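PDB 6MVF: beta-galactosidase/beta-glucuronidase from Faecalibacterium prausnitzii L2-6, which binds flavin mononucleotide and, as a glycoside hydrolase family 2 beta-glucuronidase, probably cleaves beta-linked glucuronides. Local coordinates for residues A[317-322]-A[559-564]. Numbering follows the deposited sequence.
Sequences HYQDAQ and IDRKTR
Asp320 and Arg561 form a buried salt bridge between helix 314-327 and the loop that leads into helix 566-575. Arg561 presents the side of its guanidinium, so that two of its nitrogens each meet one carboxylate oxygen. Arg561 NE donates to Asp320 OD1 at 2.7 Å, and Arg561 NH2 to Asp320 OD2 at 3.0 Å. Both bonds are nearly straight and reach the syn sides of the oxygens, somewhat out of the carboxylate plane. The carboxylate and guanidinium planes are 24° apart. A bend at chi2 (55°) turns the Arg561 chain so that its NE edge faces the helix.

Each charged group has a further polar partner. Arg561 NH1 reaches back to Ile559 O at 3.0 Å, lying above the carbonyl plane. This ties the guanidinium to its own loop. Asp320 OD2 also forms a salt bridge with Arg301, so two arginines share this carboxylate, which would probably favour its charged form. Separately, Asp560 OD1 accepts from Lys562 N at 2.9 Å, an Asx turn that shapes the loop around Arg561.

The extended Gln319 side chain brings its amide nitrogen, NE2, to within 3.8 Å of Arg561 CB, while Gln319 OE1 bonds Lys305. Phe536 makes a cation-pi contact with Arg561.

A methionine in place of Arg561 would probably leave Asp320 with Arg301 but without its link to the loop, and Ile559 O without this donor.

The arrangement is a bidentate, side-on Arg-Asp salt bridge. It joins an outer helix of the family 2 TIM barrel to a loop late in that domain, away from the FMN pocket.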
# COMPACT_ATOMS: atom_id res chain seq x y z
N HIS A 317 -13.88 11.27 -8.36
CA HIS A 317 -14.09 12.63 -7.88
C HIS A 317 -12.77 13.36 -7.71
O HIS A 317 -12.61 14.50 -8.18
CB HIS A 317 -14.88 12.61 -6.57
CG HIS A 317 -16.27 12.08 -6.72
ND1 HIS A 317 -17.17 12.58 -7.64
CD2 HIS A 317 -16.92 11.09 -6.06
CE1 HIS A 317 -18.31 11.94 -7.53
NE2 HIS A 317 -18.19 11.02 -6.58
N TYR A 318 -11.80 12.72 -7.05
CA TYR A 318 -10.49 13.34 -6.85
C TYR A 318 -9.76 13.54 -8.16
O TYR A 318 -9.01 14.51 -8.31
CB TYR A 318 -9.65 12.51 -5.86
CG TYR A 318 -9.97 12.82 -4.41
CD1 TYR A 318 -11.09 12.28 -3.78
CD2 TYR A 318 -9.16 13.68 -3.67
CE1 TYR A 318 -11.38 12.57 -2.44
CE2 TYR A 318 -9.45 13.98 -2.33
CZ TYR A 318 -10.55 13.43 -1.72
OH TYR A 318 -10.84 13.73 -0.41
N GLN A 319 -9.97 12.66 -9.14
CA GLN A 319 -9.34 12.88 -10.44
C GLN A 319 -9.89 14.14 -11.10
O GLN A 319 -9.13 14.95 -11.64
CB GLN A 319 -9.54 11.66 -11.33
CG GLN A 319 -8.78 11.76 -12.65
CD GLN A 319 -9.35 10.86 -13.76
OE1 GLN A 319 -10.38 10.19 -13.59
NE2 GLN A 319 -8.68 10.86 -14.90
N ASP A 320 -11.22 14.30 -11.08
CA ASP A 320 -11.81 15.56 -11.52
C ASP A 320 -11.17 16.76 -10.82
O ASP A 320 -10.75 17.72 -11.47
CB ASP A 320 -13.32 15.55 -11.26
CG ASP A 320 -14.10 14.77 -12.31
OD1 ASP A 320 -13.47 14.21 -13.26
OD2 ASP A 320 -15.34 14.73 -12.18
N ALA A 321 -11.08 16.70 -9.49
CA ALA A 321 -10.56 17.82 -8.72
C ALA A 321 -9.12 18.12 -9.11
O ALA A 321 -8.76 19.29 -9.29
CB ALA A 321 -10.67 17.52 -7.24
N GLN A 322 -8.30 17.08 -9.29
CA GLN A 322 -6.90 17.30 -9.65
C GLN A 322 -6.76 17.88 -11.05
O GLN A 322 -5.92 18.77 -11.28
CB GLN A 322 -6.12 15.99 -9.52
CG GLN A 322 -5.44 15.87 -8.17
CD GLN A 322 -5.65 14.51 -7.48
OE1 GLN A 322 -5.75 13.47 -8.15
NE2 GLN A 322 -5.71 14.52 -6.13
N ILE A 559 -15.35 13.93 -21.93
CA ILE A 559 -16.20 13.30 -20.92
C ILE A 559 -15.53 12.08 -20.28
O ILE A 559 -15.90 11.68 -19.17
CB ILE A 559 -17.55 12.97 -21.58
CG1 ILE A 559 -18.61 12.70 -20.53
CG2 ILE A 559 -17.41 11.82 -22.55
CD1 ILE A 559 -19.92 12.25 -21.11
N ASP A 560 -14.56 11.49 -20.95
CA ASP A 560 -13.79 10.39 -20.38
C ASP A 560 -12.58 10.89 -19.59
O ASP A 560 -11.77 10.08 -19.15
CB ASP A 560 -13.37 9.44 -21.51
CG ASP A 560 -12.58 10.13 -22.62
OD1 ASP A 560 -11.97 11.20 -22.35
OD2 ASP A 560 -12.58 9.62 -23.77
N ARG A 561 -12.46 12.21 -19.41
CA ARG A 561 -11.38 12.88 -18.68
C ARG A 561 -10.03 12.72 -19.34
O ARG A 561 -9.02 13.06 -18.72
CB ARG A 561 -11.29 12.42 -17.22
CG ARG A 561 -12.18 13.22 -16.25
CD ARG A 561 -13.65 13.24 -16.69
NE ARG A 561 -14.57 13.74 -15.68
CZ ARG A 561 -15.87 13.97 -15.89
NH1 ARG A 561 -16.40 13.74 -17.09
NH2 ARG A 561 -16.64 14.43 -14.91
N LYS A 562 -9.96 12.23 -20.57
CA LYS A 562 -8.69 11.90 -21.20
C LYS A 562 -8.08 13.03 -22.02
O LYS A 562 -6.85 13.17 -22.04
CB LYS A 562 -8.85 10.66 -22.09
CG LYS A 562 -9.06 9.38 -21.33
CD LYS A 562 -8.79 8.17 -22.20
CE LYS A 562 -8.81 6.91 -21.35
NZ LYS A 562 -7.91 7.07 -20.17
N THR A 563 -8.89 13.84 -22.71
CA THR A 563 -8.39 14.75 -23.74
C THR A 563 -8.73 16.19 -23.36
O THR A 563 -9.90 16.57 -23.30
CB THR A 563 -8.96 14.40 -25.12
OG1 THR A 563 -8.62 13.06 -25.45
CG2 THR A 563 -8.38 15.29 -26.19
N ARG A 564 -7.68 16.97 -23.12
CA ARG A 564 -7.80 18.40 -22.88
C ARG A 564 -7.93 19.12 -24.22
O ARG A 564 -7.04 19.02 -25.08
CB ARG A 564 -6.58 18.89 -22.12
CG ARG A 564 -6.47 18.30 -20.72
CD ARG A 564 -5.01 18.25 -20.27
NE ARG A 564 -4.89 17.81 -18.89
CZ ARG A 564 -5.09 16.56 -18.49
NH1 ARG A 564 -5.41 15.61 -19.38
NH2 ARG A 564 -4.98 16.25 -17.19